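Local coordinates for peptidase M16 domain protein (Alicyclobacillus acidocaldarius subsp. acidocaldarius DSM 446, PDB 4XEA) that probably acts as a metal-dependent peptidase of the M16 (insulinase) family, binding a metal ion and presumably cleaving peptide bonds, at residues N403-F406 / Q407-R411; L268-Q271 / D272-T276. One frame throughout, in Å; residues are numbered along the deposited sequence.

Interaction 1: residues N403-F406 / Q407-R411; sequences NARF and QEHLR
The C-terminal turn of helix 399-409 is where Arg405 and Phe406 meet Glu408, His409 and Leu410, just ahead of strand 415-422. Arg405 bends at chi2 and chi3 (88° and -78°), which lays its guanidinium forward along the helix, over His409. NE then gives a salt-bridging hydrogen bond to Glu408 OE1 at 3.1 Å, close to the guanidinium plane and nearly in line with the C-O bond; NH1 adds a weak bond to the same oxygen, and NH2 forms a salt bridge with Glu259, outside the two segments. His409 CB covers one guanidinium face, 3.6 Å from Arg405 NH2, which approaches the imidazole obliquely; His409 NE2 is hydrogen-bonded to Thr316 OG1. Nearby, Leu410 CB sits over a face of the Phe406 ring in a CH-pi contact, 4.3 Å from the centroid. Leu410 N still bonds to Phe406 O (2.9 Å), although Leu410 itself has left helical geometry. Replacing Arg405 by an alanine removes the cation, which is likely to leave Glu259 without its mate and Glu408 to a long, weak pairing with Arg401. A long, bendable cation thus suits this buried place: its charge is probably shared between Glu408 and Glu259, and its flat face still packs against carbon.

Interaction 2: residues L268-Q271 / D272-T276; sequences LIEQ and DTAMT
Thr273 folds its hydroxyl back onto Ile269 O in the middle of helix 265-283. With OG1 anti to the carbonyl carbon (chi1 -58°), the hydroxyl lies beside the backbone N and donates to Ile269 O at 2.7 Å. Thr273 N reaches the same oxygen at 3.0 Å from the opposite face of the carbonyl plane, so one acceptor holds two donors. That rotamer puts Thr273 CG2 anti to the backbone N, and the Ile269 and Thr273 side chains run side by side, Ile269 packing on Val390 and Thr273 on Val393 and Leu394 of helix 387-396. Thr276 repeats the arrangement, its OG1 donating to Asp272 O at 3.0 Å. Met275, a selenomethionine, is bent at chi2 and chi3; its CG rests 3.3 Å from Gln271 O before the chain curls off toward helix 399-409. Gln271, by contrast, has CG anti to the backbone N (chi1 -170°) and stays extended beyond it, carrying NE2 to Tyr307 OH. Ala274 has only its methyl to place against Met397, while Glu270 pairs with Arg401. Threonine suits the buried place of Thr273: the carbonyl of Ile269 satisfies its hydroxyl, so the side chain can probably lie among Val393 and Leu394 without an unpaired polar group.

Interactions 1 and 2 belong to two helices, 399-409 and 265-283, that pack against each other in the C-terminal half of the chain; the centres of the two interactions are about 13 Å apart. Met275 makes the join: its SE lies 3.5 Å from Arg405 CG, and its CE lies 3.8 Å from His409 CD2. Gln271 CG adds a contact at 3.8 Å to Arg405 CZ, so the arginine is bordered by selenomethionine and glutamine as well as by its own helix. Arg401, on helix 399-409, also crosses between them with a salt bridge to Glu270. Neither contact includes the nickel ligands His61, His65 and Glu136, which belong to the N-terminal half.

Interaction 1: residues N403-F406 / Q407-R411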
ATOM      1  N   ASN A 403       7.739   8.734 -29.791  1.00 52.95           N
ATOM      2  CA  ASN A 403       7.355  10.014 -30.409  1.00 53.82           C
ATOM      3  C   ASN A 403       5.976   9.946 -31.082  1.00 51.77           C
ATOM      4  O   ASN A 403       5.173  10.858 -30.895  1.00 50.70           O
ATOM      5  CB  ASN A 403       8.429  10.549 -31.373  1.00 57.35           C
ATOM      6  CG  ASN A 403       9.659  11.143 -30.636  1.00 60.72           C
ATOM      7  OD1 ASN A 403       9.540  12.057 -29.814  1.00 60.85           O
ATOM      8  ND2 ASN A 403      10.834  10.618 -30.940  1.00 59.65           N
ATOM      9  N   ALA A 404       5.682   8.876 -31.831  1.00 51.64           N
ATOM     10  CA  ALA A 404       4.375   8.756 -32.496  1.00 50.30           C
ATOM     11  C   ALA A 404       3.240   8.727 -31.475  1.00 47.38           C
ATOM     12  O   ALA A 404       2.191   9.352 -31.666  1.00 47.27           O
ATOM     13  CB  ALA A 404       4.318   7.516 -33.400  1.00 51.19           C
ATOM     14  N   ARG A 405       3.429   7.996 -30.382  1.00 47.01           N
ATOM     15  CA  ARG A 405       2.380   7.907 -29.333  1.00 44.82           C
ATOM     16  C   ARG A 405       2.124   9.296 -28.713  1.00 44.38           C
ATOM     17  O   ARG A 405       0.974   9.696 -28.537  1.00 44.03           O
ATOM     18  CB  ARG A 405       2.814   6.904 -28.250  1.00 45.32           C
ATOM     19  CG  ARG A 405       1.893   6.802 -27.024  1.00 41.60           C
ATOM     20  CD  ARG A 405       0.802   5.773 -27.266  1.00 43.46           C
ATOM     21  NE  ARG A 405      -0.347   6.161 -28.107  1.00 40.34           N
ATOM     22  CZ  ARG A 405      -1.530   6.559 -27.636  1.00 41.54           C
ATOM     23  NH1 ARG A 405      -2.543   6.774 -28.456  1.00 38.88           N
ATOM     24  NH2 ARG A 405      -1.715   6.751 -26.335  1.00 40.09           N
ATOM     25  N   PHE A 406       3.202  10.008 -28.386  1.00 45.09           N
ATOM     26  CA  PHE A 406       3.137  11.362 -27.856  1.00 45.60           C
ATOM     27  C   PHE A 406       2.341  12.300 -28.795  1.00 45.75           C
ATOM     28  O   PHE A 406       1.414  13.001 -28.373  1.00 43.56           O
ATOM     29  CB  PHE A 406       4.563  11.906 -27.601  1.00 48.35           C
ATOM     30  CG  PHE A 406       4.574  13.285 -27.008  1.00 50.47           C
ATOM     31  CD1 PHE A 406       4.383  14.402 -27.808  1.00 53.06           C
ATOM     32  CD2 PHE A 406       4.710  13.473 -25.635  1.00 50.65           C
ATOM     33  CE1 PHE A 406       4.327  15.695 -27.246  1.00 53.97           C
ATOM     34  CE2 PHE A 406       4.664  14.740 -25.078  1.00 50.72           C
ATOM     35  CZ  PHE A 406       4.477  15.864 -25.891  1.00 53.15           C
ATOM     36  N   GLN A 407       2.696  12.277 -30.085  1.00 47.94           N
ATOM     37  CA  GLN A 407       2.074  13.148 -31.101  1.00 48.66           C
ATOM     38  C   GLN A 407       0.580  12.875 -31.321  1.00 46.88           C
ATOM     39  O   GLN A 407      -0.207  13.806 -31.541  1.00 46.70           O
ATOM     40  CB  GLN A 407       2.845  13.014 -32.425  1.00 51.40           C
ATOM     41  CG  GLN A 407       4.291  13.525 -32.353  1.00 55.95           C
ATOM     42  CD  GLN A 407       4.390  15.034 -32.264  1.00 61.19           C
ATOM     43  OE1 GLN A 407       3.493  15.751 -32.710  1.00 61.80           O
ATOM     44  NE2 GLN A 407       5.497  15.527 -31.707  1.00 63.30           N
ATOM     45  N   GLU A 408       0.215  11.597 -31.255  1.00 46.55           N
ATOM     46  CA  GLU A 408      -1.155  11.094 -31.374  1.00 46.72           C
ATOM     47  C   GLU A 408      -2.066  11.537 -30.225  1.00 44.08           C
ATOM     48  O   GLU A 408      -3.267  11.772 -30.393  1.00 44.20           O
ATOM     49  CB  GLU A 408      -1.139   9.552 -31.250  1.00 47.18           C
ATOM     50  CG  GLU A 408      -1.200   8.808 -32.486  1.00 53.56           C
ATOM     51  CD  GLU A 408      -0.978   7.291 -32.297  1.00 55.42           C
ATOM     52  OE1 GLU A 408      -0.660   6.776 -31.176  1.00 54.62           O
ATOM     53  OE2 GLU A 408      -1.128   6.607 -33.321  1.00 60.37           O
ATOM     54  N   HIS A 409      -1.522  11.493 -29.031  1.00 41.54           N
ATOM     55  CA  HIS A 409      -2.328  11.519 -27.862  1.00 39.31           C
ATOM     56  C   HIS A 409      -2.120  12.711 -26.915  1.00 39.79           C
ATOM     57  O   HIS A 409      -3.088  13.208 -26.360  1.00 39.20           O
ATOM     58  CB  HIS A 409      -2.098  10.238 -27.071  1.00 38.31           C
ATOM     59  CG  HIS A 409      -2.922  10.172 -25.824  1.00 36.84           C
ATOM     60  ND1 HIS A 409      -4.283  10.284 -25.838  1.00 35.72           N
ATOM     61  CD2 HIS A 409      -2.570  10.022 -24.525  1.00 37.65           C
ATOM     62  CE1 HIS A 409      -4.746  10.201 -24.602  1.00 36.71           C
ATOM     63  NE2 HIS A 409      -3.727  10.033 -23.785  1.00 37.10           N
ATOM     64  N   LEU A 410      -0.882  13.105 -26.644  1.00 40.16           N
ATOM     65  CA  LEU A 410      -0.676  14.198 -25.708  1.00 41.12           C
ATOM     66  C   LEU A 410      -0.669  15.525 -26.479  1.00 42.74           C
ATOM     67  O   LEU A 410       0.399  16.099 -26.719  1.00 44.77           O
ATOM     68  CB  LEU A 410       0.597  13.983 -24.871  1.00 42.38           C
ATOM     69  CG  LEU A 410       0.572  12.692 -24.012  1.00 41.82           C
ATOM     70  CD1 LEU A 410       1.841  12.532 -23.237  1.00 41.92           C
ATOM     71  CD2 LEU A 410      -0.632  12.621 -23.080  1.00 38.57           C
ATOM     72  N   ARG A 411      -1.872  16.008 -26.812  1.00 41.82           N
ATOM     73  CA  ARG A 411      -2.073  17.175 -27.647  1.00 44.64           C
ATOM     74  C   ARG A 411      -2.761  18.288 -26.862  1.00 44.18           C
ATOM     75  O   ARG A 411      -3.029  18.133 -25.686  1.00 41.94           O
ATOM     76  CB  ARG A 411      -2.891  16.804 -28.903  1.00 45.79           C
ATOM     77  CG  ARG A 411      -2.405  15.540 -29.672  1.00 47.61           C
ATOM     78  CD  ARG A 411      -2.989  15.451 -31.106  1.00 52.87           C
ATOM     79  NE  ARG A 411      -4.410  15.806 -31.114  1.00 54.64           N
ATOM     80  CZ  ARG A 411      -5.396  14.974 -30.787  1.00 56.45           C
ATOM     81  NH1 ARG A 411      -5.136  13.715 -30.464  1.00 57.26           N
ATOM     82  NH2 ARG A 411      -6.658  15.385 -30.782  1.00 55.19           N
TER

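Interaction 2: residues L268-Q271 / D272-T276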
ATOM      1  N   LEU A 268      -3.963  -3.067 -27.061  1.00 38.56           N
ATOM      2  CA  LEU A 268      -4.171  -2.429 -25.786  1.00 37.52           C
ATOM      3  C   LEU A 268      -2.946  -2.612 -24.906  1.00 38.24           C
ATOM      4  O   LEU A 268      -2.486  -1.659 -24.268  1.00 39.46           O
ATOM      5  CB  LEU A 268      -5.406  -3.007 -25.104  1.00 36.73           C
ATOM      6  CG  LEU A 268      -5.712  -2.464 -23.702  1.00 35.92           C
ATOM      7  CD1 LEU A 268      -7.226  -2.346 -23.487  1.00 35.43           C
ATOM      8  CD2 LEU A 268      -5.106  -3.379 -22.675  1.00 39.91           C
ATOM      9  N   ILE A 269      -2.404  -3.824 -24.896  1.00 39.71           N
ATOM     10  CA  ILE A 269      -1.186  -4.141 -24.131  1.00 40.59           C
ATOM     11  C   ILE A 269      -0.051  -3.232 -24.586  1.00 41.49           C
ATOM     12  O   ILE A 269       0.723  -2.689 -23.762  1.00 41.00           O
ATOM     13  CB  ILE A 269      -0.760  -5.615 -24.269  1.00 42.20           C
ATOM     14  CG1 ILE A 269      -1.707  -6.591 -23.515  1.00 39.83           C
ATOM     15  CG2 ILE A 269       0.692  -5.799 -23.773  1.00 42.40           C
ATOM     16  CD1 ILE A 269      -1.626  -8.114 -23.968  1.00 41.99           C
ATOM     17  N   GLU A 270       0.100  -3.089 -25.897  1.00 42.32           N
ATOM     18  CA  GLU A 270       1.207  -2.289 -26.420  1.00 43.93           C
ATOM     19  C   GLU A 270       1.040  -0.808 -26.049  1.00 42.04           C
ATOM     20  O   GLU A 270       1.992  -0.126 -25.668  1.00 42.11           O
ATOM     21  CB  GLU A 270       1.320  -2.471 -27.955  1.00 45.57           C
ATOM     22  CG  GLU A 270       2.596  -1.908 -28.589  1.00 48.73           C
ATOM     23  CD  GLU A 270       2.573  -0.381 -28.791  1.00 50.78           C
ATOM     24  OE1 GLU A 270       1.465   0.211 -28.749  1.00 47.44           O
ATOM     25  OE2 GLU A 270       3.669   0.209 -28.993  1.00 50.82           O
ATOM     26  N   GLN A 271      -0.158  -0.296 -26.221  1.00 40.78           N
ATOM     27  CA  GLN A 271      -0.406   1.144 -26.000  1.00 40.55           C
ATOM     28  C   GLN A 271      -0.308   1.500 -24.497  1.00 39.56           C
ATOM     29  O   GLN A 271       0.240   2.533 -24.133  1.00 39.30           O
ATOM     30  CB  GLN A 271      -1.775   1.498 -26.554  1.00 38.99           C
ATOM     31  CG  GLN A 271      -2.086   2.978 -26.613  1.00 40.34           C
ATOM     32  CD  GLN A 271      -3.330   3.233 -27.421  1.00 41.00           C
ATOM     33  OE1 GLN A 271      -3.352   2.981 -28.617  1.00 41.31           O
ATOM     34  NE2 GLN A 271      -4.362   3.735 -26.781  1.00 35.80           N
ATOM     35  N   ASP A 272      -0.844   0.630 -23.648  1.00 40.21           N
ATOM     36  CA  ASP A 272      -0.745   0.786 -22.178  1.00 41.38           C
ATOM     37  C   ASP A 272       0.734   0.749 -21.689  1.00 42.84           C
ATOM     38  O   ASP A 272       1.179   1.587 -20.874  1.00 42.10           O
ATOM     39  CB  ASP A 272      -1.590  -0.304 -21.516  1.00 41.83           C
ATOM     40  CG  ASP A 272      -1.865  -0.056 -20.026  1.00 47.95           C
ATOM     41  OD1 ASP A 272      -1.899   1.101 -19.559  1.00 46.88           O
ATOM     42  OD2 ASP A 272      -2.072  -1.070 -19.315  1.00 55.21           O
ATOM     43  N   THR A 273       1.502  -0.197 -22.221  1.00 41.99           N
ATOM     44  CA  THR A 273       2.898  -0.327 -21.846  1.00 43.79           C
ATOM     45  C   THR A 273       3.699   0.879 -22.318  1.00 43.66           C
ATOM     46  O   THR A 273       4.471   1.453 -21.559  1.00 43.13           O
ATOM     47  CB  THR A 273       3.509  -1.613 -22.405  1.00 45.14           C
ATOM     48  OG1 THR A 273       2.750  -2.710 -21.907  1.00 45.73           O
ATOM     49  CG2 THR A 273       4.947  -1.779 -21.953  1.00 45.75           C
ATOM     50  N   ALA A 274       3.455   1.282 -23.554  1.00 42.73           N
ATOM     51  CA  ALA A 274       4.099   2.440 -24.111  1.00 44.04           C
ATOM     52  C   ALA A 274       3.808   3.722 -23.289  1.00 43.36           C
ATOM     53  O   ALA A 274       4.700   4.529 -23.074  1.00 44.51           O
ATOM     54  CB  ALA A 274       3.681   2.633 -25.563  1.00 44.67           C
HETATM   55  N   MSE A 275       2.580   3.903 -22.835  1.00 40.64           N
HETATM   56  CA  MSE A 275       2.269   5.068 -22.010  1.00 40.51           C
HETATM   57  C   MSE A 275       2.959   5.000 -20.628  1.00 41.37           C
HETATM   58  O   MSE A 275       3.324   6.033 -20.051  1.00 42.76           O
HETATM   59  CB  MSE A 275       0.758   5.233 -21.850  1.00 39.14           C
HETATM   60  CG  MSE A 275       0.046   5.703 -23.098  1.00 39.41           C
HETATM   61 SE   MSE A 275       0.720   7.362 -23.771  0.76 46.08          SE
HETATM   62  CE  MSE A 275       0.126   8.520 -22.283  1.00 38.32           C
ATOM     63  N   THR A 276       3.118   3.804 -20.078  1.00 40.97           N
ATOM     64  CA  THR A 276       3.727   3.689 -18.749  1.00 42.46           C
ATOM     65  C   THR A 276       5.149   4.264 -18.863  1.00 44.59           C
ATOM     66  O   THR A 276       5.564   5.072 -18.008  1.00 44.43           O
ATOM     67  CB  THR A 276       3.711   2.227 -18.244  1.00 43.21           C
ATOM     68  OG1 THR A 276       2.348   1.790 -18.168  1.00 43.45           O
ATOM     69  CG2 THR A 276       4.343   2.066 -16.876  1.00 44.26           C
TER